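Local coordinates for activated BY transcription factor SSRB (Salmonella enterica, PDB 2WNW), which belongs to glycosyl hydrolase family 30 and combines a TIM-barrel domain with a beta-sandwich domain, at residues Tyr208-Glu213 with Glu250-Asp255; Leu72-Ser77 with Asp359-Asn364; Arg382-Ser387 with Gly403-Val408. One frame throughout, in Å; residues are numbered along the deposited sequence.

Interaction 1: Tyr208-Glu213 with Glu250-Asp255; sequences YSVEEE and ELAFAD
V210 meets L251 and A252 with one methyl group for each, a compact example of how a branched side chain can engage two successive residues of a neighbouring helix. Its CG2, anti to the backbone N, rests 3.8 Å from A252 CB. CG1, turned between the backbone N and the carbonyl carbon (chi1 63°), packs 3.9 Å from L251 CB and also touches L251 CD2. The V210 and L251 side chains cross at about a right angle, and L251 presents both its CB and a branch end, CD2. V210 and A252 are buried, whereas L251 borders solvent.

V210 opens helix 210-227, and a capping box fixes that end. S209 OG accepts from E212 N at 3.1 Å, while S209 N donates to E212 OE2 at 2.9 Å, meeting the carboxylate from above its plane (42° out of it). The same OE2 forms a salt bridge with K161. The partner segment closes helix 245-252: a type I turn from A252 to D255 follows, and D255 takes the N-cap position of the next helix, its OD1 making weak bonds to A257 N and N258 N.

Barrel strand 234-239 adjoins the contact; it follows the first helix in sequence and precedes the second. A252 touches I237 of this strand, and E213 reaches both W238 N and W248 NE1, tying helix 210-227 to strand and helix alike.

Interaction 2: Leu72-Ser77 with Asp359-Asn364; sequences LSLYFS and DVLRRN
L74 makes a sparse surface contact with L361 and R363, bringing helix 65-76 of the TIM-barrel domain against strand 360-363, an outermost strand of a small three-stranded sheet. The two leucines reach toward each other tip to tip, with L74 CD2 and L361 CD2 4.1 Å apart. L361 extends its CG anti to the backbone N (chi1 -158°), which carries the branch outward to the helix. R363, two residues along the strand, projects on the same side, and its NH1 lies 4.3 Å from L74 CD1; the methyl approaches the guanidinium obliquely. L74 CD2 also lies near the aliphatic part of R363, whose guanidinium is nearer CD1, and the L74 chi1 of -108° departs from a staggered position.

Behind this pairing L361 also rests on T67 and Q70 of the same helix and on I352 and Y354 of the adjoining strand. A G1 beta bulge at D359 and V360, facing D355, starts the strand, and the D359 carboxylate bonds to S64 and T67 near the beginning of the helix.

The leucine methyls make the apolar contact, and the guanidinium lies only loosely beside one of them. Methyl packing constrains direction weakly; directional bonds between the same regions come from D359.

Interaction 3: Arg382-Ser387 with Gly403-Val408; sequences RVMLSS and GERVLV. With PO4 (phosphate ion), chain C.
R405, whose CB is touched by the methyl group of M384, turns the edge of its guanidinium to a phosphate ion whose phosphorus lies in the guanidinium plane. The grip is two-pronged: R405 NE donates to phosphate O1 at 3.0 Å and R405 NH2 to phosphate O4 at 2.7 Å, both nearly straight (161° and 163°). On another side of the group, R405 NH1 makes a weak, bent bond of 3.0 Å to G403 O, which may add a little to the hold of the two phosphate bonds on the group's rotation. The ion probably comes from the crystallisation liquor.

In the beta-sandwich domain, strands 382-388 and 405-411 are not direct partners; strand 393-399 pairs antiparallel with both and separates them, so they run in the same direction. M384 spans the gap, touching V399 of the middle strand on the way. Its CG sits between the backbone N and the carbonyl carbon (chi1 71°), and a bend at chi3 brings CE to 3.8 Å from V406 O and 4.1 Å from R405 CB. P38 is touched by both M384 and R405. Farther along the first strand, S386 OG bonds to E395 of the middle strand, while S387 OG bonds to H274 and Q277 of the second subunit.

How the interactions relate
Along the chain, interaction 1 is nested within the long loop that interaction 2 closes, and interaction 3 follows both. The first two belong to the TIM-barrel domain yet occupy opposite sides of the chain's centre, about 40 Å apart between centres and 25 Å between nearest atoms. Interaction 3, in the beta-sandwich domain, lies closer to 72-77/359-364 (centres about 28 Å apart, nearest atoms about 14 Å) than to 208-213/250-255 (centres about 34 Å apart). None touches another. The phosphate belongs to interaction 3 alone. The second subunit meets interactions 1 and 3, through E250 in the former, but does not touch interaction 2.

Interaction 1: Tyr208-Glu213 with Glu250-Asp255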
loop_
_atom_site.group_PDB
_atom_site.type_symbol
_atom_site.label_atom_id
_atom_site.label_comp_id
_atom_site.label_asym_id
_atom_site.label_seq_id
_atom_site.Cartn_x
_atom_site.Cartn_y
_atom_site.Cartn_z
ATOM N N TYR A 208 6.960 9.576 -29.005
ATOM C CA TYR A 208 8.305 9.005 -28.978
ATOM C C TYR A 208 8.155 7.585 -28.454
ATOM O O TYR A 208 7.383 7.348 -27.524
ATOM C CB TYR A 208 9.222 9.726 -27.988
ATOM C CG TYR A 208 9.687 11.113 -28.349
ATOM C CD1 TYR A 208 10.974 11.330 -28.847
ATOM C CD2 TYR A 208 8.882 12.222 -28.095
ATOM C CE1 TYR A 208 11.451 12.627 -29.067
ATOM C CE2 TYR A 208 9.344 13.513 -28.313
ATOM C CZ TYR A 208 10.629 13.708 -28.794
ATOM O OH TYR A 208 11.090 14.994 -28.966
ATOM N N SER A 209 8.884 6.644 -29.041
ATOM C CA SER A 209 8.858 5.274 -28.544
ATOM C C SER A 209 9.836 5.368 -27.375
ATOM O O SER A 209 10.547 6.365 -27.256
ATOM C CB SER A 209 9.411 4.308 -29.588
ATOM O OG SER A 209 10.769 4.611 -29.860
ATOM N N VAL A 210 9.887 4.359 -26.513
ATOM C CA VAL A 210 10.814 4.422 -25.381
ATOM C C VAL A 210 12.265 4.495 -25.875
ATOM O O VAL A 210 13.104 5.170 -25.270
ATOM C CB VAL A 210 10.621 3.211 -24.422
ATOM C CG1 VAL A 210 10.937 1.917 -25.131
ATOM C CG2 VAL A 210 11.498 3.381 -23.190
ATOM N N GLU A 211 12.552 3.817 -26.983
ATOM C CA GLU A 211 13.897 3.838 -27.560
ATOM C C GLU A 211 14.247 5.261 -28.017
ATOM O O GLU A 211 15.361 5.739 -27.801
ATOM C CB GLU A 211 13.985 2.900 -28.771
ATOM C CG GLU A 211 13.872 1.404 -28.477
ATOM C CD GLU A 211 12.460 0.958 -28.124
ATOM O OE1 GLU A 211 11.485 1.607 -28.568
ATOM O OE2 GLU A 211 12.330 -0.061 -27.415
ATOM N N GLU A 212 13.288 5.925 -28.657
ATOM C CA GLU A 212 13.487 7.285 -29.158
ATOM C C GLU A 212 13.621 8.314 -28.049
ATOM O O GLU A 212 14.481 9.197 -28.108
ATOM C CB GLU A 212 12.330 7.670 -30.082
ATOM C CG GLU A 212 12.363 6.949 -31.415
ATOM C CD GLU A 212 11.034 6.981 -32.135
ATOM O OE1 GLU A 212 10.978 6.516 -33.295
ATOM O OE2 GLU A 212 10.043 7.462 -31.541
ATOM N N GLU A 213 12.765 8.208 -27.041
ATOM C CA GLU A 213 12.801 9.145 -25.928
ATOM C C GLU A 213 14.134 9.061 -25.189
ATOM O O GLU A 213 14.771 10.083 -24.922
ATOM C CB GLU A 213 11.656 8.857 -24.950
ATOM C CG GLU A 213 11.624 9.797 -23.750
ATOM C CD GLU A 213 10.843 9.213 -22.583
ATOM O OE1 GLU A 213 11.002 8.000 -22.326
ATOM O OE2 GLU A 213 10.091 9.961 -21.924
ATOM N N GLU A 250 11.023 -0.550 -17.264
ATOM C CA GLU A 250 11.688 -1.817 -17.562
ATOM C C GLU A 250 12.433 -1.751 -18.894
ATOM O O GLU A 250 13.593 -2.148 -18.992
ATOM C CB GLU A 250 10.651 -2.941 -17.609
ATOM C CG GLU A 250 11.231 -4.343 -17.578
ATOM C CD GLU A 250 10.145 -5.403 -17.536
ATOM O OE1 GLU A 250 9.054 -5.107 -17.006
ATOM O OE2 GLU A 250 10.381 -6.529 -18.018
ATOM N N LEU A 251 11.752 -1.253 -19.919
ATOM C CA LEU A 251 12.341 -1.131 -21.245
ATOM C C LEU A 251 13.439 -0.082 -21.282
ATOM O O LEU A 251 14.489 -0.290 -21.883
ATOM C CB LEU A 251 11.256 -0.770 -22.265
ATOM C CG LEU A 251 10.417 -1.904 -22.861
ATOM C CD1 LEU A 251 10.210 -3.005 -21.847
ATOM C CD2 LEU A 251 9.091 -1.347 -23.339
ATOM N N ALA A 252 13.194 1.047 -20.628
ATOM C CA ALA A 252 14.157 2.139 -20.616
ATOM C C ALA A 252 15.482 1.825 -19.922
ATOM O O ALA A 252 16.551 2.040 -20.491
ATOM C CB ALA A 252 13.522 3.376 -19.984
ATOM N N PHE A 253 15.420 1.307 -18.703
ATOM C CA PHE A 253 16.638 1.031 -17.955
ATOM C C PHE A 253 17.305 -0.318 -18.202
ATOM O O PHE A 253 18.218 -0.704 -17.479
ATOM C CB PHE A 253 16.373 1.241 -16.464
ATOM C CG PHE A 253 16.006 2.661 -16.121
ATOM C CD1 PHE A 253 16.920 3.693 -16.312
ATOM C CD2 PHE A 253 14.736 2.974 -15.657
ATOM C CE1 PHE A 253 16.568 5.017 -16.048
ATOM C CE2 PHE A 253 14.375 4.292 -15.391
ATOM C CZ PHE A 253 15.292 5.317 -15.587
ATOM N N ALA A 254 16.857 -1.033 -19.227
ATOM C CA ALA A 254 17.471 -2.312 -19.552
ATOM C C ALA A 254 18.831 -1.980 -20.160
ATOM O O ALA A 254 19.763 -2.783 -20.122
ATOM C CB ALA A 254 16.615 -3.068 -20.558
ATOM N N ASP A 255 18.925 -0.772 -20.710
ATOM C CA ASP A 255 20.143 -0.276 -21.343
ATOM C C ASP A 255 21.010 0.461 -20.325
ATOM O O ASP A 255 20.576 1.441 -19.725
ATOM C CB ASP A 255 19.770 0.669 -22.486
ATOM C CG ASP A 255 20.975 1.143 -23.273
ATOM O OD1 ASP A 255 21.899 1.728 -22.670
ATOM O OD2 ASP A 255 20.993 0.934 -24.503
#

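Interaction 2: Leu72-Ser77 with Asp359-Asn364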
loop_
_atom_site.group_PDB
_atom_site.type_symbol
_atom_site.label_atom_id
_atom_site.label_comp_id
_atom_site.label_asym_id
_atom_site.label_seq_id
_atom_site.Cartn_x
_atom_site.Cartn_y
_atom_site.Cartn_z
ATOM N N LEU A 72 1.585 36.029 -5.127
ATOM C CA LEU A 72 2.939 35.511 -4.967
ATOM C C LEU A 72 3.291 35.123 -3.533
ATOM O O LEU A 72 3.989 34.133 -3.312
ATOM C CB LEU A 72 3.961 36.524 -5.495
ATOM C CG LEU A 72 3.921 36.779 -7.004
ATOM C CD1 LEU A 72 4.932 37.858 -7.363
ATOM C CD2 LEU A 72 4.229 35.488 -7.758
ATOM N N SER A 73 2.821 35.896 -2.558
ATOM C CA SER A 73 3.105 35.585 -1.157
ATOM C C SER A 73 2.411 34.294 -0.731
ATOM O O SER A 73 2.978 33.473 -0.011
ATOM C CB SER A 73 2.632 36.724 -0.249
ATOM O OG SER A 73 3.313 37.930 -0.549
ATOM N N LEU A 74 1.172 34.129 -1.181
ATOM C CA LEU A 74 0.378 32.950 -0.850
ATOM C C LEU A 74 1.054 31.656 -1.284
ATOM O O LEU A 74 1.024 30.655 -0.572
ATOM C CB LEU A 74 -0.990 33.049 -1.529
ATOM C CG LEU A 74 -2.259 33.325 -0.715
ATOM C CD1 LEU A 74 -1.942 33.809 0.685
ATOM C CD2 LEU A 74 -3.095 34.331 -1.479
ATOM N N TYR A 75 1.663 31.688 -2.460
ATOM C CA TYR A 75 2.314 30.514 -3.018
ATOM C C TYR A 75 3.801 30.371 -2.718
ATOM O O TYR A 75 4.275 29.272 -2.431
ATOM C CB TYR A 75 2.132 30.514 -4.535
ATOM C CG TYR A 75 0.962 29.712 -5.061
ATOM C CD1 TYR A 75 0.217 30.177 -6.148
ATOM C CD2 TYR A 75 0.655 28.451 -4.543
ATOM C CE1 TYR A 75 -0.793 29.410 -6.714
ATOM C CE2 TYR A 75 -0.361 27.667 -5.107
ATOM C CZ TYR A 75 -1.075 28.155 -6.195
ATOM O OH TYR A 75 -2.045 27.385 -6.796
ATOM N N PHE A 76 4.534 31.478 -2.769
ATOM C CA PHE A 76 5.975 31.404 -2.586
ATOM C C PHE A 76 6.605 31.966 -1.322
ATOM O O PHE A 76 7.820 31.885 -1.148
ATOM C CB PHE A 76 6.633 31.994 -3.829
ATOM C CG PHE A 76 6.074 31.436 -5.104
ATOM C CD1 PHE A 76 5.108 32.133 -5.822
ATOM C CD2 PHE A 76 6.452 30.170 -5.542
ATOM C CE1 PHE A 76 4.522 31.575 -6.955
ATOM C CE2 PHE A 76 5.869 29.604 -6.675
ATOM C CZ PHE A 76 4.905 30.306 -7.381
ATOM N N SER A 77 5.790 32.525 -0.437
ATOM C CA SER A 77 6.308 33.050 0.821
ATOM C C SER A 77 6.675 31.865 1.703
ATOM O O SER A 77 5.957 30.865 1.739
ATOM C CB SER A 77 5.247 33.898 1.529
ATOM O OG SER A 77 5.597 34.113 2.886
ATOM N N ASP A 359 -11.309 41.967 -9.898
ATOM C CA ASP A 359 -9.997 41.862 -9.269
ATOM C C ASP A 359 -10.105 41.053 -7.981
ATOM O O ASP A 359 -9.626 41.469 -6.927
ATOM C CB ASP A 359 -9.437 43.261 -8.987
ATOM C CG ASP A 359 -8.024 43.228 -8.426
ATOM O OD1 ASP A 359 -7.223 42.372 -8.863
ATOM O OD2 ASP A 359 -7.711 44.070 -7.558
ATOM N N VAL A 360 -10.739 39.887 -8.089
ATOM C CA VAL A 360 -10.931 38.995 -6.952
ATOM C C VAL A 360 -10.174 37.676 -7.114
ATOM O O VAL A 360 -10.299 36.992 -8.132
ATOM C CB VAL A 360 -12.428 38.675 -6.744
ATOM C CG1 VAL A 360 -12.595 37.656 -5.624
ATOM C CG2 VAL A 360 -13.189 39.951 -6.412
ATOM N N LEU A 361 -9.395 37.339 -6.090
ATOM C CA LEU A 361 -8.597 36.117 -6.047
ATOM C C LEU A 361 -9.392 35.071 -5.264
ATOM O O LEU A 361 -9.964 35.380 -4.219
ATOM C CB LEU A 361 -7.267 36.410 -5.341
ATOM C CG LEU A 361 -6.061 35.505 -5.579
ATOM C CD1 LEU A 361 -5.711 35.508 -7.052
ATOM C CD2 LEU A 361 -4.876 36.003 -4.769
ATOM N N ARG A 362 -9.426 33.839 -5.763
ATOM C CA ARG A 362 -10.175 32.764 -5.112
ATOM C C ARG A 362 -9.334 31.508 -4.880
ATOM O O ARG A 362 -8.664 31.022 -5.793
ATOM C CB ARG A 362 -11.392 32.410 -5.971
ATOM C CG ARG A 362 -12.093 31.116 -5.607
ATOM C CD ARG A 362 -12.555 30.400 -6.871
ATOM N NE ARG A 362 -13.309 31.284 -7.757
ATOM C CZ ARG A 362 -13.594 31.009 -9.026
ATOM N NH1 ARG A 362 -13.186 29.871 -9.570
ATOM N NH2 ARG A 362 -14.291 31.871 -9.755
ATOM N N ARG A 363 -9.377 30.986 -3.656
ATOM C CA ARG A 363 -8.635 29.777 -3.311
ATOM C C ARG A 363 -9.582 28.589 -3.182
ATOM O O ARG A 363 -10.469 28.580 -2.323
ATOM C CB ARG A 363 -7.880 29.969 -1.992
ATOM C CG ARG A 363 -6.595 30.766 -2.122
ATOM C CD ARG A 363 -5.970 31.015 -0.767
ATOM N NE ARG A 363 -6.779 31.930 0.031
ATOM C CZ ARG A 363 -6.533 32.227 1.303
ATOM N NH1 ARG A 363 -5.499 31.677 1.925
ATOM N NH2 ARG A 363 -7.323 33.073 1.952
ATOM N N ASN A 364 -9.392 27.589 -4.037
ATOM C CA ASN A 364 -10.231 26.397 -4.012
ATOM C C ASN A 364 -9.771 25.421 -2.933
ATOM O O ASN A 364 -8.691 25.581 -2.365
ATOM C CB ASN A 364 -10.214 25.725 -5.387
ATOM C CG ASN A 364 -10.913 26.559 -6.443
ATOM O OD1 ASN A 364 -12.073 26.936 -6.273
ATOM N ND2 ASN A 364 -10.213 26.858 -7.535
#

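Interaction 3: Arg382-Ser387 with Gly403-Val408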
loop_
_atom_site.group_PDB
_atom_site.type_symbol
_atom_site.label_atom_id
_atom_site.label_comp_id
_atom_site.label_asym_id
_atom_site.label_seq_id
_atom_site.Cartn_x
_atom_site.Cartn_y
_atom_site.Cartn_z
ATOM N N ARG A 382 12.743 13.234 4.420
ATOM C CA ARG A 382 12.546 11.847 4.026
ATOM C C ARG A 382 11.223 11.344 4.576
ATOM O O ARG A 382 10.788 11.750 5.653
ATOM C CB ARG A 382 13.684 10.955 4.537
ATOM C CG ARG A 382 14.970 11.074 3.728
ATOM C CD ARG A 382 16.017 10.070 4.184
ATOM N NE ARG A 382 17.256 10.183 3.414
ATOM C CZ ARG A 382 17.480 9.589 2.245
ATOM N NH1 ARG A 382 16.552 8.818 1.689
ATOM N NH2 ARG A 382 18.640 9.772 1.627
ATOM N N VAL A 383 10.567 10.478 3.816
ATOM C CA VAL A 383 9.314 9.899 4.267
ATOM C C VAL A 383 9.703 8.933 5.382
ATOM O O VAL A 383 10.755 8.300 5.313
ATOM C CB VAL A 383 8.619 9.117 3.132
ATOM C CG1 VAL A 383 7.506 8.237 3.701
ATOM C CG2 VAL A 383 8.052 10.090 2.107
ATOM N N MET A 384 8.879 8.835 6.416
ATOM C CA MET A 384 9.179 7.918 7.509
ATOM C C MET A 384 8.217 6.741 7.460
ATOM O O MET A 384 7.139 6.830 6.867
ATOM C CB MET A 384 9.040 8.618 8.866
ATOM C CG MET A 384 7.604 8.942 9.258
ATOM S SD MET A 384 7.468 9.455 10.994
ATOM C CE MET A 384 7.105 11.189 10.817
ATOM N N LEU A 385 8.612 5.632 8.071
ATOM C CA LEU A 385 7.758 4.459 8.114
ATOM C C LEU A 385 6.602 4.748 9.066
ATOM O O LEU A 385 6.800 5.313 10.141
ATOM C CB LEU A 385 8.541 3.247 8.628
ATOM C CG LEU A 385 7.716 1.991 8.919
ATOM C CD1 LEU A 385 7.167 1.431 7.608
ATOM C CD2 LEU A 385 8.584 0.949 9.625
ATOM N N SER A 386 5.393 4.378 8.663
ATOM C CA SER A 386 4.220 4.562 9.509
ATOM C C SER A 386 3.154 3.584 9.029
ATOM O O SER A 386 3.232 3.084 7.905
ATOM C CB SER A 386 3.695 6.000 9.424
ATOM O OG SER A 386 3.189 6.305 8.137
ATOM N N SER A 387 2.185 3.286 9.886
ATOM C CA SER A 387 1.110 2.372 9.518
ATOM C C SER A 387 -0.195 2.790 10.179
ATOM O O SER A 387 -0.200 3.360 11.276
ATOM C CB SER A 387 1.459 0.925 9.905
ATOM O OG SER A 387 1.540 0.746 11.310
ATOM N N GLY A 403 15.153 17.402 11.571
ATOM C CA GLY A 403 14.620 16.442 12.523
ATOM C C GLY A 403 13.155 16.573 12.886
ATOM O O GLY A 403 12.619 15.725 13.599
ATOM N N GLU A 404 12.495 17.621 12.406
ATOM C CA GLU A 404 11.085 17.817 12.718
ATOM C C GLU A 404 10.220 16.727 12.094
ATOM O O GLU A 404 10.337 16.447 10.900
ATOM C CB GLU A 404 10.605 19.178 12.206
ATOM C CG GLU A 404 9.211 19.560 12.703
ATOM C CD GLU A 404 8.685 20.832 12.061
ATOM O OE1 GLU A 404 7.907 21.554 12.719
ATOM O OE2 GLU A 404 9.037 21.105 10.895
ATOM N N ARG A 405 9.361 16.112 12.904
ATOM C CA ARG A 405 8.461 15.074 12.412
ATOM C C ARG A 405 7.190 15.740 11.880
ATOM O O ARG A 405 6.684 16.692 12.472
ATOM C CB ARG A 405 8.091 14.089 13.532
ATOM C CG ARG A 405 9.206 13.123 13.961
ATOM C CD ARG A 405 10.099 13.699 15.064
ATOM N NE ARG A 405 10.979 12.681 15.630
ATOM C CZ ARG A 405 12.108 12.263 15.069
ATOM N NH1 ARG A 405 12.512 12.788 13.920
ATOM N NH2 ARG A 405 12.818 11.303 15.646
ATOM N N VAL A 406 6.683 15.244 10.755
ATOM C CA VAL A 406 5.471 15.795 10.148
ATOM C C VAL A 406 4.570 14.641 9.717
ATOM O O VAL A 406 4.999 13.767 8.971
ATOM C CB VAL A 406 5.802 16.638 8.890
ATOM C CG1 VAL A 406 4.532 17.258 8.338
ATOM C CG2 VAL A 406 6.814 17.719 9.226
ATOM N N LEU A 407 3.325 14.634 10.188
ATOM C CA LEU A 407 2.392 13.573 9.822
ATOM C C LEU A 407 1.112 14.148 9.229
ATOM O O LEU A 407 0.467 14.999 9.838
ATOM C CB LEU A 407 2.032 12.718 11.044
ATOM C CG LEU A 407 1.078 11.557 10.740
ATOM C CD1 LEU A 407 1.822 10.500 9.944
ATOM C CD2 LEU A 407 0.539 10.947 12.033
ATOM N N VAL A 408 0.752 13.679 8.039
ATOM C CA VAL A 408 -0.473 14.130 7.387
ATOM C C VAL A 408 -1.500 13.004 7.507
ATOM O O VAL A 408 -1.199 11.853 7.195
ATOM C CB VAL A 408 -0.245 14.429 5.883
ATOM C CG1 VAL A 408 -1.549 14.873 5.241
ATOM C CG2 VAL A 408 0.814 15.508 5.718
HETATM P P PO4 C . 11.037 9.858 18.477
HETATM O O1 PO4 C . 10.190 10.912 17.858
HETATM O O2 PO4 C . 10.957 9.970 19.955
HETATM O O3 PO4 C . 10.554 8.517 18.054
HETATM O O4 PO4 C . 12.447 10.033 18.039
#